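Local coordinates for oxidoreductase, NAD-binding/iron-sulfur cluster-binding protein (Nitratireductor pacificus pht-3B, PDB 6ZXU) that probably removes halogen from organohalide substrates by reduction, using a bound cobalamin and two [4Fe-4S] clusters, at residues 356-361 with 479-484; 462-467 with 472-477. All coordinates share one frame; numbering follows the deposited sequence.

Contact 1 of 2, residues 356-361 with 479-484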
ATOM      1  N   PRO A 356      14.048   8.718 -10.184  1.00 23.84           N
ATOM      2  CA  PRO A 356      15.433   9.233 -10.179  1.00 26.99           C
ATOM      3  C   PRO A 356      15.996   9.434  -8.796  1.00 25.82           C
ATOM      4  O   PRO A 356      17.223   9.605  -8.678  1.00 23.92           O
ATOM      5  CB  PRO A 356      15.289  10.603 -10.891  1.00 25.01           C
ATOM      6  CG  PRO A 356      14.096  10.421 -11.772  1.00 25.46           C
ATOM      7  CD  PRO A 356      13.162   9.610 -10.946  1.00 27.46           C
ATOM      8  N   LEU A 357      15.139   9.372  -7.762  1.00 21.73           N
ATOM      9  CA  LEU A 357      15.586   9.603  -6.404  1.00 23.23           C
ATOM     10  C   LEU A 357      15.859   8.338  -5.639  1.00 19.43           C
ATOM     11  O   LEU A 357      16.107   8.405  -4.470  1.00 18.03           O
ATOM     12  CB  LEU A 357      14.583  10.472  -5.634  1.00 23.94           C
ATOM     13  CG  LEU A 357      14.157  11.808  -6.272  1.00 28.75           C
ATOM     14  CD1 LEU A 357      13.415  12.651  -5.254  1.00 27.41           C
ATOM     15  CD2 LEU A 357      15.331  12.587  -6.770  1.00 30.48           C
ATOM     16  N   GLN A 358      15.808   7.182  -6.312  1.00 22.09           N
ATOM     17  CA  GLN A 358      15.852   5.852  -5.588  1.00 19.33           C
ATOM     18  C   GLN A 358      17.163   5.563  -4.890  1.00 18.73           C
ATOM     19  O   GLN A 358      17.184   4.888  -3.892  1.00 19.63           O
ATOM     20  CB  GLN A 358      15.462   4.725  -6.528  1.00 17.98           C
ATOM     21  CG  GLN A 358      13.967   4.772  -6.764  1.00 20.91           C
ATOM     22  CD  GLN A 358      13.438   3.581  -7.529  1.00 22.79           C
ATOM     23  OE1 GLN A 358      14.077   2.555  -7.609  1.00 20.08           O
ATOM     24  NE2 GLN A 358      12.283   3.725  -8.104  1.00 21.12           N
ATOM     25  N   GLY A 359      18.280   6.117  -5.364  1.00 19.98           N
ATOM     26  CA  GLY A 359      19.527   6.054  -4.650  1.00 20.49           C
ATOM     27  C   GLY A 359      20.712   5.417  -5.381  1.00 20.26           C
ATOM     28  O   GLY A 359      20.660   5.219  -6.576  1.00 22.73           O
ATOM     29  N   THR A 360      21.717   5.012  -4.610  1.00 22.52           N
ATOM     30  CA  THR A 360      23.050   4.715  -5.068  1.00 25.32           C
ATOM     31  C   THR A 360      23.363   3.227  -4.980  1.00 21.29           C
ATOM     32  O   THR A 360      22.867   2.530  -4.114  1.00 22.73           O
ATOM     33  CB  THR A 360      24.128   5.376  -4.149  1.00 27.30           C
ATOM     34  OG1 THR A 360      23.947   4.970  -2.751  1.00 24.19           O
ATOM     35  CG2 THR A 360      24.077   6.854  -4.266  1.00 29.30           C
ATOM     36  N   ARG A 361      24.122   2.732  -5.931  1.00 25.13           N
ATOM     37  CA  ARG A 361      24.613   1.365  -5.909  1.00 24.11           C
ATOM     38  C   ARG A 361      26.073   1.261  -5.438  1.00 28.60           C
ATOM     39  O   ARG A 361      26.489   0.204  -5.028  1.00 28.77           O
ATOM     40  CB  ARG A 361      24.490   0.745  -7.277  1.00 23.03           C
ATOM     41  CG  ARG A 361      23.107   0.685  -7.868  1.00 23.52           C
ATOM     42  CD  ARG A 361      23.132   0.129  -9.240  1.00 22.67           C
ATOM     43  NE  ARG A 361      21.836   0.164  -9.957  1.00 28.08           N
ATOM     44  CZ  ARG A 361      21.305   1.256 -10.514  1.00 29.64           C
ATOM     45  NH1 ARG A 361      21.915   2.418 -10.387  1.00 32.85           N
ATOM     46  NH2 ARG A 361      20.154   1.196 -11.165  1.00 27.81           N
ATOM     47  N   ASN A 479       7.857  -0.393  -7.725  1.00 18.93           N
ATOM     48  CA  ASN A 479       7.147  -1.025  -8.830  1.00 18.73           C
ATOM     49  C   ASN A 479       7.724  -0.515 -10.172  1.00 20.98           C
ATOM     50  O   ASN A 479       7.758  -1.237 -11.134  1.00 19.28           O
ATOM     51  CB  ASN A 479       5.632  -0.715  -8.784  1.00 22.18           C
ATOM     52  CG  ASN A 479       5.304   0.782  -9.070  1.00 26.31           C
ATOM     53  OD1 ASN A 479       5.752   1.750  -8.321  1.00 25.71           O
ATOM     54  ND2 ASN A 479       4.482   1.001 -10.105  1.00 29.58           N
ATOM     55  N   ALA A 480       8.124   0.755 -10.194  1.00 20.33           N
ATOM     56  CA  ALA A 480       8.630   1.407 -11.403  1.00 22.16           C
ATOM     57  C   ALA A 480      10.057   1.005 -11.724  1.00 20.01           C
ATOM     58  O   ALA A 480      10.449   0.999 -12.888  1.00 21.00           O
ATOM     59  CB  ALA A 480       8.509   2.893 -11.298  1.00 20.96           C
ATOM     60  N   HIS A 481      10.804   0.598 -10.714  1.00 19.94           N
ATOM     61  CA  HIS A 481      12.167   0.167 -10.928  1.00 18.73           C
ATOM     62  C   HIS A 481      12.707  -0.559  -9.742  1.00 15.11           C
ATOM     63  O   HIS A 481      13.011   0.043  -8.709  1.00 14.16           O
ATOM     64  CB  HIS A 481      13.042   1.389 -11.236  1.00 19.26           C
ATOM     65  CG  HIS A 481      14.406   1.027 -11.729  1.00 23.47           C
ATOM     66  ND1 HIS A 481      15.395   0.519 -10.906  1.00 22.18           N
ATOM     67  CD2 HIS A 481      14.927   1.073 -12.962  1.00 25.09           C
ATOM     68  CE1 HIS A 481      16.470   0.280 -11.624  1.00 27.73           C
ATOM     69  NE2 HIS A 481      16.205   0.605 -12.876  1.00 25.39           N
ATOM     70  N   SER A 482      12.793  -1.877  -9.857  1.00 14.90           N
ATOM     71  CA  SER A 482      13.447  -2.712  -8.837  1.00 14.20           C
ATOM     72  C   SER A 482      14.583  -3.465  -9.463  1.00 14.16           C
ATOM     73  O   SER A 482      14.451  -3.994 -10.591  1.00 13.78           O
ATOM     74  CB  SER A 482      12.494  -3.767  -8.239  1.00 15.03           C
ATOM     75  OG  SER A 482      11.504  -3.205  -7.417  1.00 24.46           O
ATOM     76  N   GLU A 483      15.629  -3.667  -8.692  1.00 14.83           N
ATOM     77  CA  GLU A 483      16.670  -4.618  -9.057  1.00 14.57           C
ATOM     78  C   GLU A 483      16.669  -5.916  -8.229  1.00 15.84           C
ATOM     79  O   GLU A 483      17.530  -6.753  -8.400  1.00 13.97           O
ATOM     80  CB  GLU A 483      18.001  -3.898  -9.060  1.00 14.81           C
ATOM     81  CG  GLU A 483      18.005  -2.958 -10.255  1.00 18.09           C
ATOM     82  CD  GLU A 483      19.299  -2.143 -10.461  1.00 21.79           C
ATOM     83  OE1 GLU A 483      20.130  -2.035  -9.562  1.00 20.25           O
ATOM     84  OE2 GLU A 483      19.434  -1.581 -11.558  1.00 24.32           O
ATOM     85  N   VAL A 484      15.716  -6.051  -7.268  1.00 13.05           N
ATOM     86  CA  VAL A 484      15.578  -7.238  -6.454  1.00 14.22           C
ATOM     87  C   VAL A 484      14.153  -7.773  -6.625  1.00 15.76           C
ATOM     88  O   VAL A 484      13.247  -7.017  -6.906  1.00 14.42           O
ATOM     89  CB  VAL A 484      15.861  -7.022  -4.972  1.00 16.13           C
ATOM     90  CG1 VAL A 484      17.248  -6.464  -4.789  1.00 17.27           C
ATOM     91  CG2 VAL A 484      14.850  -6.129  -4.291  1.00 16.31           C
TER

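Contact 2 of 2, residues 462-467 with 472-477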
ATOM      1  N   VAL A 462      12.619   8.028   1.216  1.00 18.12           N
ATOM      2  CA  VAL A 462      13.060   8.847   2.357  1.00 17.44           C
ATOM      3  C   VAL A 462      14.052   8.065   3.209  1.00 20.18           C
ATOM      4  O   VAL A 462      15.095   8.579   3.611  1.00 20.43           O
ATOM      5  CB  VAL A 462      11.845   9.326   3.188  1.00 17.28           C
ATOM      6  CG1 VAL A 462      12.315   9.847   4.502  1.00 16.91           C
ATOM      7  CG2 VAL A 462      11.135  10.429   2.468  1.00 20.13           C
ATOM      8  N   MET A 463      13.757   6.812   3.502  1.00 20.06           N
ATOM      9  CA  MET A 463      14.590   6.004   4.380  1.00 17.76           C
ATOM     10  C   MET A 463      15.958   5.739   3.776  1.00 17.98           C
ATOM     11  O   MET A 463      16.969   5.845   4.467  1.00 15.67           O
ATOM     12  CB  MET A 463      13.890   4.707   4.743  1.00 17.96           C
ATOM     13  CG  MET A 463      12.726   4.954   5.723  1.00 19.88           C
ATOM     14  SD  MET A 463      11.773   3.461   6.015  1.00 21.87           S
ATOM     15  CE  MET A 463      12.838   2.590   7.163  1.00 18.91           C
ATOM     16  N   ALA A 464      16.005   5.353   2.533  1.00 17.79           N
ATOM     17  CA  ALA A 464      17.248   5.152   1.833  1.00 17.58           C
ATOM     18  C   ALA A 464      18.062   6.447   1.765  1.00 19.14           C
ATOM     19  O   ALA A 464      19.285   6.421   1.933  1.00 18.96           O
ATOM     20  CB  ALA A 464      17.000   4.603   0.462  1.00 14.60           C
ATOM     21  N   ALA A 465      17.404   7.585   1.573  1.00 18.00           N
ATOM     22  CA  ALA A 465      18.114   8.904   1.569  1.00 19.30           C
ATOM     23  C   ALA A 465      18.728   9.194   2.892  1.00 22.41           C
ATOM     24  O   ALA A 465      19.870   9.691   2.965  1.00 22.98           O
ATOM     25  CB  ALA A 465      17.190  10.030   1.187  1.00 22.80           C
ATOM     26  N   HIS A 466      18.094   8.771   3.986  1.00 19.86           N
ATOM     27  CA  HIS A 466      18.666   8.951   5.288  1.00 20.59           C
ATOM     28  C   HIS A 466      19.856   8.085   5.533  1.00 22.64           C
ATOM     29  O   HIS A 466      20.865   8.507   6.093  1.00 23.60           O
ATOM     30  CB  HIS A 466      17.618   8.768   6.422  1.00 22.00           C
ATOM     31  CG  HIS A 466      18.112   9.207   7.766  1.00 24.41           C
ATOM     32  ND1 HIS A 466      18.510  10.505   8.032  1.00 24.87           N
ATOM     33  CD2 HIS A 466      18.251   8.527   8.914  1.00 25.41           C
ATOM     34  CE1 HIS A 466      18.910  10.588   9.280  1.00 28.66           C
ATOM     35  NE2 HIS A 466      18.768   9.398   9.841  1.00 28.98           N
ATOM     36  N   CYS A 467      19.787   6.857   5.080  1.00 21.84           N
ATOM     37  CA  CYS A 467      20.966   5.988   5.127  1.00 24.72           C
ATOM     38  C   CYS A 467      22.169   6.635   4.393  1.00 20.37           C
ATOM     39  O   CYS A 467      23.258   6.548   4.881  1.00 21.01           O
ATOM     40  CB  CYS A 467      20.667   4.590   4.498  1.00 22.03           C
ATOM     41  SG  CYS A 467      19.620   3.573   5.558  1.00 27.72           S
ATOM     42  N   TYR A 472      25.977   5.432   4.259  1.00 25.82           N
ATOM     43  CA  TYR A 472      25.775   4.019   3.918  1.00 21.11           C
ATOM     44  C   TYR A 472      24.979   3.928   2.666  1.00 22.10           C
ATOM     45  O   TYR A 472      23.884   4.513   2.577  1.00 23.14           O
ATOM     46  CB  TYR A 472      25.085   3.305   5.087  1.00 22.49           C
ATOM     47  CG  TYR A 472      25.950   3.206   6.278  1.00 23.52           C
ATOM     48  CD1 TYR A 472      26.858   2.153   6.416  1.00 26.28           C
ATOM     49  CD2 TYR A 472      25.904   4.157   7.278  1.00 25.38           C
ATOM     50  CE1 TYR A 472      27.707   2.065   7.507  1.00 25.26           C
ATOM     51  CE2 TYR A 472      26.747   4.089   8.361  1.00 27.94           C
ATOM     52  CZ  TYR A 472      27.618   3.013   8.492  1.00 27.89           C
ATOM     53  OH  TYR A 472      28.412   2.943   9.600  1.00 32.89           O
ATOM     54  N   SER A 473      25.512   3.295   1.646  1.00 18.38           N
ATOM     55  CA  SER A 473      24.878   3.258   0.354  1.00 18.52           C
ATOM     56  C   SER A 473      23.451   2.580   0.534  1.00 18.49           C
ATOM     57  O   SER A 473      23.292   1.690   1.333  1.00 18.98           O
ATOM     58  CB  SER A 473      25.690   2.438  -0.619  1.00 16.97           C
ATOM     59  OG  SER A 473      25.234   2.540  -1.925  1.00 17.31           O
ATOM     60  N   ALA A 474      22.486   3.070  -0.202  1.00 17.48           N
ATOM     61  CA  ALA A 474      21.101   2.571  -0.082  1.00 18.31           C
ATOM     62  C   ALA A 474      20.355   2.952  -1.330  1.00 18.71           C
ATOM     63  O   ALA A 474      20.535   4.051  -1.870  1.00 19.10           O
ATOM     64  CB  ALA A 474      20.449   3.129   1.140  1.00 17.54           C
ATOM     65  N   ARG A 475      19.555   2.014  -1.832  1.00 18.64           N
ATOM     66  CA  ARG A 475      18.738   2.210  -3.005  1.00 17.05           C
ATOM     67  C   ARG A 475      17.371   1.589  -2.780  1.00 15.90           C
ATOM     68  O   ARG A 475      17.278   0.452  -2.299  1.00 12.35           O
ATOM     69  CB  ARG A 475      19.395   1.568  -4.195  1.00 17.10           C
ATOM     70  CG  ARG A 475      18.600   1.806  -5.432  1.00 17.27           C
ATOM     71  CD  ARG A 475      19.307   1.561  -6.688  1.00 18.68           C
ATOM     72  NE  ARG A 475      18.373   1.690  -7.814  1.00 20.33           N
ATOM     73  CZ  ARG A 475      18.156   2.779  -8.572  1.00 20.51           C
ATOM     74  NH1 ARG A 475      18.805   3.920  -8.349  1.00 20.18           N
ATOM     75  NH2 ARG A 475      17.314   2.719  -9.568  1.00 19.45           N
ATOM     76  N   SER A 476      16.291   2.319  -3.090  1.00 15.51           N
ATOM     77  CA  SER A 476      14.946   1.695  -2.994  1.00 15.58           C
ATOM     78  C   SER A 476      14.593   0.981  -4.297  1.00 14.08           C
ATOM     79  O   SER A 476      15.175   1.199  -5.343  1.00 15.42           O
ATOM     80  CB  SER A 476      13.873   2.728  -2.629  1.00 15.63           C
ATOM     81  OG  SER A 476      13.655   3.586  -3.667  1.00 17.30           O
ATOM     82  N   HIS A 477      13.667   0.051  -4.176  1.00 15.32           N
ATOM     83  CA  HIS A 477      13.252  -0.828  -5.239  1.00 14.33           C
ATOM     84  C   HIS A 477      11.738  -0.844  -5.346  1.00 16.11           C
ATOM     85  O   HIS A 477      11.051  -1.495  -4.566  1.00 16.97           O
ATOM     86  CB  HIS A 477      13.814  -2.217  -4.913  1.00 14.42           C
ATOM     87  CG  HIS A 477      15.303  -2.242  -4.790  1.00 13.82           C
ATOM     88  ND1 HIS A 477      16.150  -2.342  -5.851  1.00 15.00           N
ATOM     89  CD2 HIS A 477      16.081  -2.206  -3.697  1.00 12.70           C
ATOM     90  CE1 HIS A 477      17.390  -2.379  -5.422  1.00 12.76           C
ATOM     91  NE2 HIS A 477      17.369  -2.312  -4.122  1.00 14.34           N
TER

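Contact 1 of 2, residues 356-361 with 479-484
The guanidinium of R361 is met at its edge, near its own plane, by the carboxylate of E483 and by CE1 of H481. The result is a side-on bidentate salt bridge joining the loop after helix 342-354 to the loop after strand 474-477, the edge strand of an antiparallel sheet; the second loop supplies S482 and V484 to the cobalamin pocket. R361 NE reaches E483 OE1 at 2.8 Å on its syn side, and R361 NH2 reaches E483 OE2 at 2.9 Å. The R361 chain, extended from CG to NE (chi2 177°), carries the guanidinium across to E483, where NE and NH2 grip side-on although the two planes are turned 48° apart. OE1 is also hydrogen-bonded to Y419, which helps fix the carboxylate. With an alanine in place of E483, R361 would probably lose its countercharge and be freer to turn, and Y419 would be left without this acceptor. Beside the bridge, the amide end of Q358 lies against the backbone carbonyl and CB of H481. The H481 ring presents CE1 at 3.8 Å from NH2 of R361. That same NH2 meets E483 OE2 from above, 44° out of the carboxylate plane.

Contact 2 of 2, residues 462-467 with 472-477
Around A464 and A474, whose CA atoms are 5.0 Å apart, the helix 462-467 and the strand 474-477 run almost exactly antiparallel, at 169° with axes 7.2 Å apart. A helix is followed here by an antiparallel strand across a short turn: the chain leaves the end of helix 445-469, turns tightly and returns as the edge strand of a four-stranded antiparallel sheet, so that the helix packs on the strand that follows it. The side chains that meet are small. The methyl of A474 fits against one turn of the helix, touching A464 CB at 3.8 Å and C467 CB at 3.7 Å; its CB also lies 3.6 Å from the carbonyl O of A464. In C467 the SG stands beside the backbone N (chi1 -73°), which turns the sulfur away from A474 and leaves CB to make the contact, while the side chain also packs on F519 and T521 of the neighbouring strand 514-521. The turn itself is closed by the backbone. Y472 N donates to C467 O at 3.0 Å, and CB of Y472 leans on the same oxygen as its ring leads away from the helix. Just beyond the helix segment, R468 bonds through NH1 to the carbonyl O of A474 and so ties the helix end to the strand a second time. The chemistry therefore divides in two: small apolar groups allow the close approach of helix and strand, whereas one backbone bond closes the turn and the R468 side chain adds a polar tie to the strand.

Overall arrangement
Contacts 1 and 2 meet along strand 474-477 and the loops that flank it. Their centres lie 10 Å apart, and contact 2 is nested within the long loop of chain that contact 1 closes. The strand of contact 2 is flanked by the first segment of contact 1: Q358 O probably accepts a hydrogen bond from S476 N at 2.8 Å, and the T360 OG1 and S473 OG hydroxyls pair at 2.9 Å. At the end of the strand, H477 ND1 is hydrogen-bonded to E483 N. Segment 479-484 then leads to the cofactor, where V484 O makes a weak hydrogen bond to cobalamin. The side chains of E483 and S476 lie about 9 and 11 Å from that ligand.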